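Local coordinates for protein pectinesterase (Aspergillus niger, PDB 5C1E) that hydrolyses the methyl esters of pectin's galacturonosyl units, releasing methanol, and probably contributes to the maceration and soft-rotting of plant tissue, at residues L49-Y60 with T93-Y104. Sequence-based numbering, arbitrary orientation.
Sequences LTIDYAGNLTLY and TVNVVSDGFSMY. With NAG (2-acetamido-2-deoxy-beta-D-glucopyranose), chain B.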
ATOM      1  N   LEU A  49      10.785 -11.750  -2.724  1.00 17.95           N
ATOM      2  CA  LEU A  49      10.551 -12.390  -1.429  1.00 18.69           C
ATOM      3  C   LEU A  49       9.108 -12.825  -1.235  1.00 19.41           C
ATOM      4  O   LEU A  49       8.179 -12.146  -1.671  1.00 19.35           O
ATOM      5  CB  LEU A  49      10.917 -11.412  -0.314  1.00 18.49           C
ATOM      6  CG  LEU A  49      12.340 -10.876  -0.367  1.00 19.05           C
ATOM      7  CD1 LEU A  49      12.517  -9.783   0.668  1.00 18.79           C
ATOM      8  CD2 LEU A  49      13.327 -12.014  -0.158  1.00 19.68           C
ATOM      9  N   THR A  50       8.921 -13.967  -0.584  1.00 19.99           N
ATOM     10  CA  THR A  50       7.603 -14.369  -0.101  1.00 20.31           C
ATOM     11  C   THR A  50       7.692 -14.436   1.408  1.00 21.04           C
ATOM     12  O   THR A  50       8.567 -15.136   1.941  1.00 21.84           O
ATOM     13  CB  THR A  50       7.155 -15.719  -0.685  1.00 21.89           C
ATOM     14  OG1 THR A  50       7.045 -15.585  -2.108  1.00 22.27           O
ATOM     15  CG2 THR A  50       5.801 -16.142  -0.110  1.00 22.22           C
ATOM     16  N   ILE A  51       6.825 -13.696   2.087  1.00 19.43           N
ATOM     17  CA  ILE A  51       6.807 -13.659   3.556  1.00 20.30           C
ATOM     18  C   ILE A  51       5.682 -14.574   4.047  1.00 19.91           C
ATOM     19  O   ILE A  51       4.500 -14.198   4.004  1.00 18.79           O
ATOM     20  CB  ILE A  51       6.541 -12.255   4.124  1.00 21.58           C
ATOM     21  CG1 ILE A  51       7.400 -11.172   3.456  1.00 23.35           C
ATOM     22  CG2 ILE A  51       6.757 -12.233   5.638  1.00 21.94           C
ATOM     23  CD1 ILE A  51       8.885 -11.327   3.580  1.00 23.86           C
ATOM     24  N   ASP A  52       6.039 -15.777   4.497  1.00 20.32           N
ATOM     25  CA  ASP A  52       5.038 -16.758   4.926  1.00 21.70           C
ATOM     26  C   ASP A  52       5.298 -17.317   6.320  1.00 21.78           C
ATOM     27  O   ASP A  52       4.785 -18.365   6.661  1.00 23.40           O
ATOM     28  CB  ASP A  52       4.936 -17.899   3.902  1.00 23.25           C
ATOM     29  CG  ASP A  52       6.255 -18.630   3.714  1.00 25.65           C
ATOM     30  OD1 ASP A  52       7.191 -18.390   4.515  1.00 25.47           O
ATOM     31  OD2 ASP A  52       6.352 -19.430   2.762  1.00 28.39           O
ATOM     32  N   TYR A  53       6.070 -16.603   7.127  1.00 20.48           N
ATOM     33  CA  TYR A  53       6.394 -17.037   8.478  1.00 20.44           C
ATOM     34  C   TYR A  53       5.109 -17.297   9.283  1.00 20.78           C
ATOM     35  O   TYR A  53       4.132 -16.527   9.194  1.00 19.41           O
ATOM     36  CB  TYR A  53       7.252 -15.954   9.138  1.00 19.81           C
ATOM     37  CG  TYR A  53       7.737 -16.286  10.525  1.00 19.59           C
ATOM     38  CD1 TYR A  53       8.577 -17.381  10.745  1.00 20.02           C
ATOM     39  CD2 TYR A  53       7.368 -15.507  11.610  1.00 18.53           C
ATOM     40  CE1 TYR A  53       9.021 -17.685  12.023  1.00 20.11           C
ATOM     41  CE2 TYR A  53       7.803 -15.806  12.893  1.00 19.05           C
ATOM     42  CZ  TYR A  53       8.632 -16.904  13.089  1.00 19.73           C
ATOM     43  OH  TYR A  53       9.090 -17.226  14.356  1.00 20.42           O
ATOM     44  N   ALA A  54       5.113 -18.382  10.064  1.00 21.16           N
ATOM     45  CA  ALA A  54       3.941 -18.798  10.833  1.00 21.50           C
ATOM     46  C   ALA A  54       3.656 -17.905  12.028  1.00 21.52           C
ATOM     47  O   ALA A  54       2.520 -17.761  12.435  1.00 22.02           O
ATOM     48  CB  ALA A  54       4.084 -20.251  11.280  1.00 21.58           C
ATOM     49  N   GLY A  55       4.693 -17.323  12.607  1.00 21.77           N
ATOM     50  CA  GLY A  55       4.522 -16.425  13.730  1.00 21.78           C
ATOM     51  C   GLY A  55       4.338 -14.969  13.314  1.00 21.45           C
ATOM     52  O   GLY A  55       4.197 -14.657  12.134  1.00 19.84           O
ATOM     53  N   ASN A  56       4.309 -14.075  14.296  0.50 21.09           N
ATOM     54  CA  ASN A  56       4.192 -12.648  14.021  0.50 21.14           C
ATOM     55  C   ASN A  56       5.568 -12.056  13.751  0.50 20.40           C
ATOM     56  O   ASN A  56       6.410 -11.990  14.645  0.50 20.69           O
ATOM     57  CB  ASN A  56       3.520 -11.917  15.177  0.50 21.86           C
ATOM     58  CG  ASN A  56       2.007 -11.899  15.053  0.50 22.77           C
ATOM     59  OD1 ASN A  56       1.426 -12.505  14.138  0.50 23.34           O
ATOM     60  ND2 ASN A  56       1.746 -11.388  16.483  0.50 33.14           N
ATOM     61  N   LEU A  57       5.788 -11.657  12.504  1.00 19.82           N
ATOM     62  CA  LEU A  57       7.079 -11.122  12.050  1.00 18.58           C
ATOM     63  C   LEU A  57       6.984  -9.618  11.917  1.00 18.28           C
ATOM     64  O   LEU A  57       5.972  -9.097  11.413  1.00 17.05           O
ATOM     65  CB  LEU A  57       7.468 -11.730  10.703  1.00 19.04           C
ATOM     66  CG  LEU A  57       8.731 -11.212  10.026  1.00 19.10           C
ATOM     67  CD1 LEU A  57       9.948 -11.591  10.853  1.00 20.00           C
ATOM     68  CD2 LEU A  57       8.870 -11.772   8.627  1.00 19.14           C
ATOM     69  N   THR A  58       8.028  -8.937  12.391  1.00 17.64           N
ATOM     70  CA  THR A  58       8.244  -7.509  12.120  1.00 17.51           C
ATOM     71  C   THR A  58       9.555  -7.311  11.370  1.00 17.77           C
ATOM     72  O   THR A  58      10.612  -7.831  11.784  1.00 17.14           O
ATOM     73  CB  THR A  58       8.252  -6.687  13.426  1.00 17.52           C
ATOM     74  OG1 THR A  58       7.007  -6.880  14.080  1.00 18.46           O
ATOM     75  CG2 THR A  58       8.434  -5.196  13.131  1.00 17.20           C
ATOM     76  N   LEU A  59       9.490  -6.579  10.251  1.00 16.93           N
ATOM     77  CA  LEU A  59      10.671  -6.219   9.486  1.00 17.58           C
ATOM     78  C   LEU A  59      10.948  -4.715   9.631  1.00 17.45           C
ATOM     79  O   LEU A  59      10.078  -3.897   9.317  1.00 17.98           O
ATOM     80  CB  LEU A  59      10.428  -6.580   8.028  1.00 18.73           C
ATOM     81  CG  LEU A  59      11.540  -6.521   6.988  1.00 19.92           C
ATOM     82  CD1 LEU A  59      12.750  -7.399   7.305  1.00 19.99           C
ATOM     83  CD2 LEU A  59      10.916  -6.964   5.673  1.00 20.38           C
ATOM     84  N   TYR A  60      12.133  -4.363  10.133  1.00 16.34           N
ATOM     85  CA  TYR A  60      12.505  -2.978  10.379  1.00 16.56           C
ATOM     86  C   TYR A  60      13.609  -2.561   9.456  1.00 16.25           C
ATOM     87  O   TYR A  60      14.611  -3.258   9.350  1.00 18.04           O
ATOM     88  CB  TYR A  60      13.092  -2.815  11.771  1.00 17.74           C
ATOM     89  CG  TYR A  60      12.195  -3.102  12.927  1.00 17.78           C
ATOM     90  CD1 TYR A  60      11.206  -2.207  13.296  1.00 17.65           C
ATOM     91  CD2 TYR A  60      12.373  -4.239  13.698  1.00 18.05           C
ATOM     92  CE1 TYR A  60      10.402  -2.443  14.406  1.00 18.51           C
ATOM     93  CE2 TYR A  60      11.575  -4.479  14.800  1.00 18.73           C
ATOM     94  CZ  TYR A  60      10.594  -3.572  15.153  1.00 19.18           C
ATOM     95  OH  TYR A  60       9.795  -3.828  16.239  1.00 19.87           O
ATOM     96  N   THR A  93       7.495  -8.026  -6.037  1.00 15.86           N
ATOM     97  CA  THR A  93       8.816  -8.002  -5.416  1.00 15.51           C
ATOM     98  C   THR A  93       8.741  -8.590  -4.012  1.00 15.14           C
ATOM     99  O   THR A  93       9.632  -9.350  -3.594  1.00 14.27           O
ATOM    100  CB  THR A  93       9.384  -6.588  -5.403  1.00 15.47           C
ATOM    101  OG1 THR A  93       9.515  -6.154  -6.758  1.00 15.16           O
ATOM    102  CG2 THR A  93      10.731  -6.563  -4.733  1.00 16.12           C
ATOM    103  N   VAL A  94       7.664  -8.262  -3.308  1.00 14.56           N
ATOM    104  CA  VAL A  94       7.391  -8.833  -1.972  1.00 14.70           C
ATOM    105  C   VAL A  94       5.944  -9.333  -1.895  1.00 15.21           C
ATOM    106  O   VAL A  94       4.997  -8.597  -2.225  1.00 14.78           O
ATOM    107  CB  VAL A  94       7.610  -7.822  -0.834  1.00 14.66           C
ATOM    108  CG1 VAL A  94       7.241  -8.451   0.500  1.00 14.87           C
ATOM    109  CG2 VAL A  94       9.050  -7.346  -0.780  1.00 14.52           C
ATOM    110  N   ASN A  95       5.787 -10.585  -1.462  1.00 15.30           N
ATOM    111  CA  ASN A  95       4.492 -11.236  -1.373  1.00 16.15           C
ATOM    112  C   ASN A  95       4.233 -11.575   0.082  1.00 16.08           C
ATOM    113  O   ASN A  95       4.865 -12.468   0.622  1.00 16.17           O
ATOM    114  CB  ASN A  95       4.482 -12.507  -2.253  1.00 17.38           C
ATOM    115  CG  ASN A  95       3.159 -13.254  -2.224  1.00 18.75           C
ATOM    116  OD1 ASN A  95       2.169 -12.798  -1.647  1.00 20.28           O
ATOM    117  ND2 ASN A  95       3.131 -14.415  -2.882  1.00 20.44           N
ATOM    118  N   VAL A  96       3.324 -10.849   0.724  1.00 16.02           N
ATOM    119  CA  VAL A  96       3.061 -11.060   2.147  1.00 16.76           C
ATOM    120  C   VAL A  96       1.837 -11.942   2.342  1.00 17.09           C
ATOM    121  O   VAL A  96       0.694 -11.513   2.112  1.00 16.78           O
ATOM    122  CB  VAL A  96       2.853  -9.741   2.892  1.00 16.70           C
ATOM    123  CG1 VAL A  96       2.682  -9.999   4.376  1.00 17.23           C
ATOM    124  CG2 VAL A  96       4.032  -8.807   2.671  1.00 18.04           C
ATOM    125  N   VAL A  97       2.075 -13.164   2.790  1.00 18.41           N
ATOM    126  CA  VAL A  97       0.986 -14.092   3.115  1.00 20.34           C
ATOM    127  C   VAL A  97       1.014 -14.514   4.591  1.00 22.07           C
ATOM    128  O   VAL A  97       0.466 -15.556   4.977  1.00 24.79           O
ATOM    129  CB  VAL A  97       0.979 -15.310   2.178  1.00 20.91           C
ATOM    130  CG1 VAL A  97       0.710 -14.863   0.758  1.00 20.66           C
ATOM    131  CG2 VAL A  97       2.279 -16.100   2.277  1.00 21.37           C
ATOM    132  N   SER A  98       1.591 -13.670   5.438  1.00 21.42           N
ATOM    133  CA  SER A  98       1.752 -14.000   6.848  1.00 20.48           C
ATOM    134  C   SER A  98       0.901 -13.049   7.694  1.00 20.21           C
ATOM    135  O   SER A  98       1.176 -11.834   7.756  1.00 19.04           O
ATOM    136  CB  SER A  98       3.242 -13.898   7.211  1.00 20.65           C
ATOM    137  OG  SER A  98       3.482 -14.096   8.592  1.00 20.84           O
ATOM    138  N   ASP A  99      -0.115 -13.590   8.374  1.00 20.04           N
ATOM    139  CA  ASP A  99      -0.915 -12.772   9.282  1.00 20.26           C
ATOM    140  C   ASP A  99      -0.051 -11.991  10.280  1.00 19.25           C
ATOM    141  O   ASP A  99       0.948 -12.494  10.794  1.00 19.39           O
ATOM    142  CB  ASP A  99      -1.914 -13.616  10.073  1.00 20.70           C
ATOM    143  CG  ASP A  99      -3.089 -14.101   9.235  1.00 21.83           C
ATOM    144  OD1 ASP A  99      -3.357 -13.601   8.121  1.00 20.11           O
ATOM    145  OD2 ASP A  99      -3.776 -15.006   9.736  1.00 21.66           O
ATOM    146  N   GLY A 100      -0.452 -10.756  10.547  1.00 19.29           N
ATOM    147  CA  GLY A 100       0.159  -9.962  11.609  1.00 19.57           C
ATOM    148  C   GLY A 100       1.501  -9.356  11.261  1.00 19.14           C
ATOM    149  O   GLY A 100       2.144  -8.756  12.119  1.00 19.39           O
ATOM    150  N   PHE A 101       1.939  -9.518  10.012  1.00 18.36           N
ATOM    151  CA  PHE A 101       3.208  -8.947   9.566  1.00 17.84           C
ATOM    152  C   PHE A 101       3.190  -7.414   9.715  1.00 17.89           C
ATOM    153  O   PHE A 101       2.170  -6.758   9.438  1.00 17.02           O
ATOM    154  CB  PHE A 101       3.453  -9.335   8.101  1.00 17.79           C
ATOM    155  CG  PHE A 101       4.693  -8.739   7.499  1.00 17.41           C
ATOM    156  CD1 PHE A 101       5.954  -9.192   7.870  1.00 17.67           C
ATOM    157  CD2 PHE A 101       4.601  -7.748   6.517  1.00 17.38           C
ATOM    158  CE1 PHE A 101       7.099  -8.660   7.289  1.00 17.65           C
ATOM    159  CE2 PHE A 101       5.734  -7.223   5.930  1.00 16.96           C
ATOM    160  CZ  PHE A 101       6.991  -7.671   6.325  1.00 17.42           C
ATOM    161  N   SER A 102       4.316  -6.861  10.154  1.00 17.44           N
ATOM    162  CA  SER A 102       4.506  -5.409  10.199  1.00 16.69           C
ATOM    163  C   SER A 102       5.809  -5.057   9.521  1.00 16.39           C
ATOM    164  O   SER A 102       6.803  -5.772   9.686  1.00 16.63           O
ATOM    165  CB  SER A 102       4.525  -4.908  11.637  1.00 16.85           C
ATOM    166  OG  SER A 102       3.354  -5.288  12.300  1.00 18.02           O
ATOM    167  N   MET A 103       5.821  -3.963   8.764  1.00 15.71           N
ATOM    168  CA  MET A 103       7.041  -3.514   8.113  1.00 15.58           C
ATOM    169  C   MET A 103       7.214  -2.015   8.372  1.00 15.34           C
ATOM    170  O   MET A 103       6.246  -1.250   8.290  1.00 14.72           O
ATOM    171  CB  MET A 103       7.012  -3.841   6.618  1.00 16.71           C
ATOM    172  CG  MET A 103       8.329  -3.558   5.908  1.00 17.01           C
ATOM    173  SD  MET A 103       8.388  -4.287   4.263  1.00 20.25           S
ATOM    174  CE  MET A 103       7.423  -3.136   3.305  1.00 18.99           C
ATOM    175  N   TYR A 104       8.432  -1.627   8.738  1.00 14.47           N
ATOM    176  CA  TYR A 104       8.761  -0.252   9.097  1.00 14.69           C
ATOM    177  C   TYR A 104       9.915   0.246   8.272  1.00 14.23           C
ATOM    178  O   TYR A 104      10.996  -0.363   8.269  1.00 13.38           O
ATOM    179  CB  TYR A 104       9.186  -0.134  10.574  1.00 15.02           C
ATOM    180  CG  TYR A 104       8.114  -0.401  11.589  1.00 16.63           C
ATOM    181  CD1 TYR A 104       7.785  -1.705  11.943  1.00 17.22           C
ATOM    182  CD2 TYR A 104       7.412   0.649  12.211  1.00 17.50           C
ATOM    183  CE1 TYR A 104       6.805  -1.960  12.863  1.00 17.82           C
ATOM    184  CE2 TYR A 104       6.443   0.388  13.170  1.00 17.99           C
ATOM    185  CZ  TYR A 104       6.157  -0.924  13.485  1.00 18.24           C
ATOM    186  OH  TYR A 104       5.197  -1.251  14.389  1.00 19.23           O
TER
HETATM  187  C1  NAG B 401      -0.097 -12.224  17.097  0.60 37.32           C
HETATM  188  C2  NAG B 401       0.035 -12.237  18.610  0.60 37.90           C
HETATM  189  C3  NAG B 401      -1.347 -11.882  19.152  0.60 38.65           C
HETATM  190  C4  NAG B 401      -1.826 -10.545  18.549  0.60 37.83           C
HETATM  191  C5  NAG B 401      -1.580 -10.434  17.031  0.60 35.88           C
HETATM  192  C6  NAG B 401      -1.735  -9.015  16.506  0.60 34.64           C
HETATM  193  C7  NAG B 401       1.796 -13.664  19.616  0.60 38.51           C
HETATM  194  C8  NAG B 401       2.226 -15.046  20.028  0.60 38.99           C
HETATM  195  N2  NAG B 401       0.580 -13.516  19.066  0.60 37.94           N
HETATM  196  O3  NAG B 401      -1.308 -11.832  20.567  0.60 39.24           O
HETATM  197  O4  NAG B 401      -3.208 -10.347  18.810  0.60 37.15           O
HETATM  198  O5  NAG B 401      -0.285 -10.878  16.695  0.60 35.98           O
HETATM  199  O6  NAG B 401      -1.627  -9.022  15.095  0.60 32.28           O
HETATM  200  O7  NAG B 401       2.578 -12.735  19.804  0.60 39.61           O
HETATM  201  O   HOH W   1       1.666 -15.197  10.874  1.00 21.60           O
HETATM  202  O   HOH W   2       3.760 -11.989  10.435  1.00 16.91           O
HETATM  203  O   HOH W   3       4.135  -7.755  13.535  1.00 25.62           O
HETATM  204  O   HOH W   4       6.958  -2.761  16.680  1.00 38.18           O
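Two neighbouring coils of a right-handed parallel beta-helix stack here, strand 49-51 on 94-96 and strand 57-60 on 102-104, each coil's two strands being joined by a turn. Parallel backbone bonds join the coils, as from Ile51 N to Asn95 O (2.7 Å) and from Tyr104 N to Leu59 O (2.9 Å). At the turn the register slips by one, and Ser98 makes the link: with OG anti to its own N (chi1 175°), the hydroxyl donates to a lone pair of Tyr53 O at 2.6 Å. Water 2 joins Leu57 N to Ser98 OG and Asp99 O, satisfying polar atoms where direct strand pairing lapses. Gly100 suits its type II turn through its positive phi. Inside the coil, Phe101 fills the corner: Ile51 CG2 lies 3.9 Å from Phe101 CD1, and Leu57 CD2 and Leu59 CB lie 3.8 and 4.0 Å from CE1 and CZ of the same ring. On the outer side, Tyr60 and Tyr104 point the same way, their planes at 29° but slid apart; Tyr104 also stacks on Tyr131, and its OH hydrogen-bonds to Asp296 OD2. Asn56, in the turn of the other coil, carries the N-acetylglucosamine stub. Leucine, isoleucine and phenylalanine thus pack the interior, while a serine hydroxyl and waters bridge the turns despite the slip.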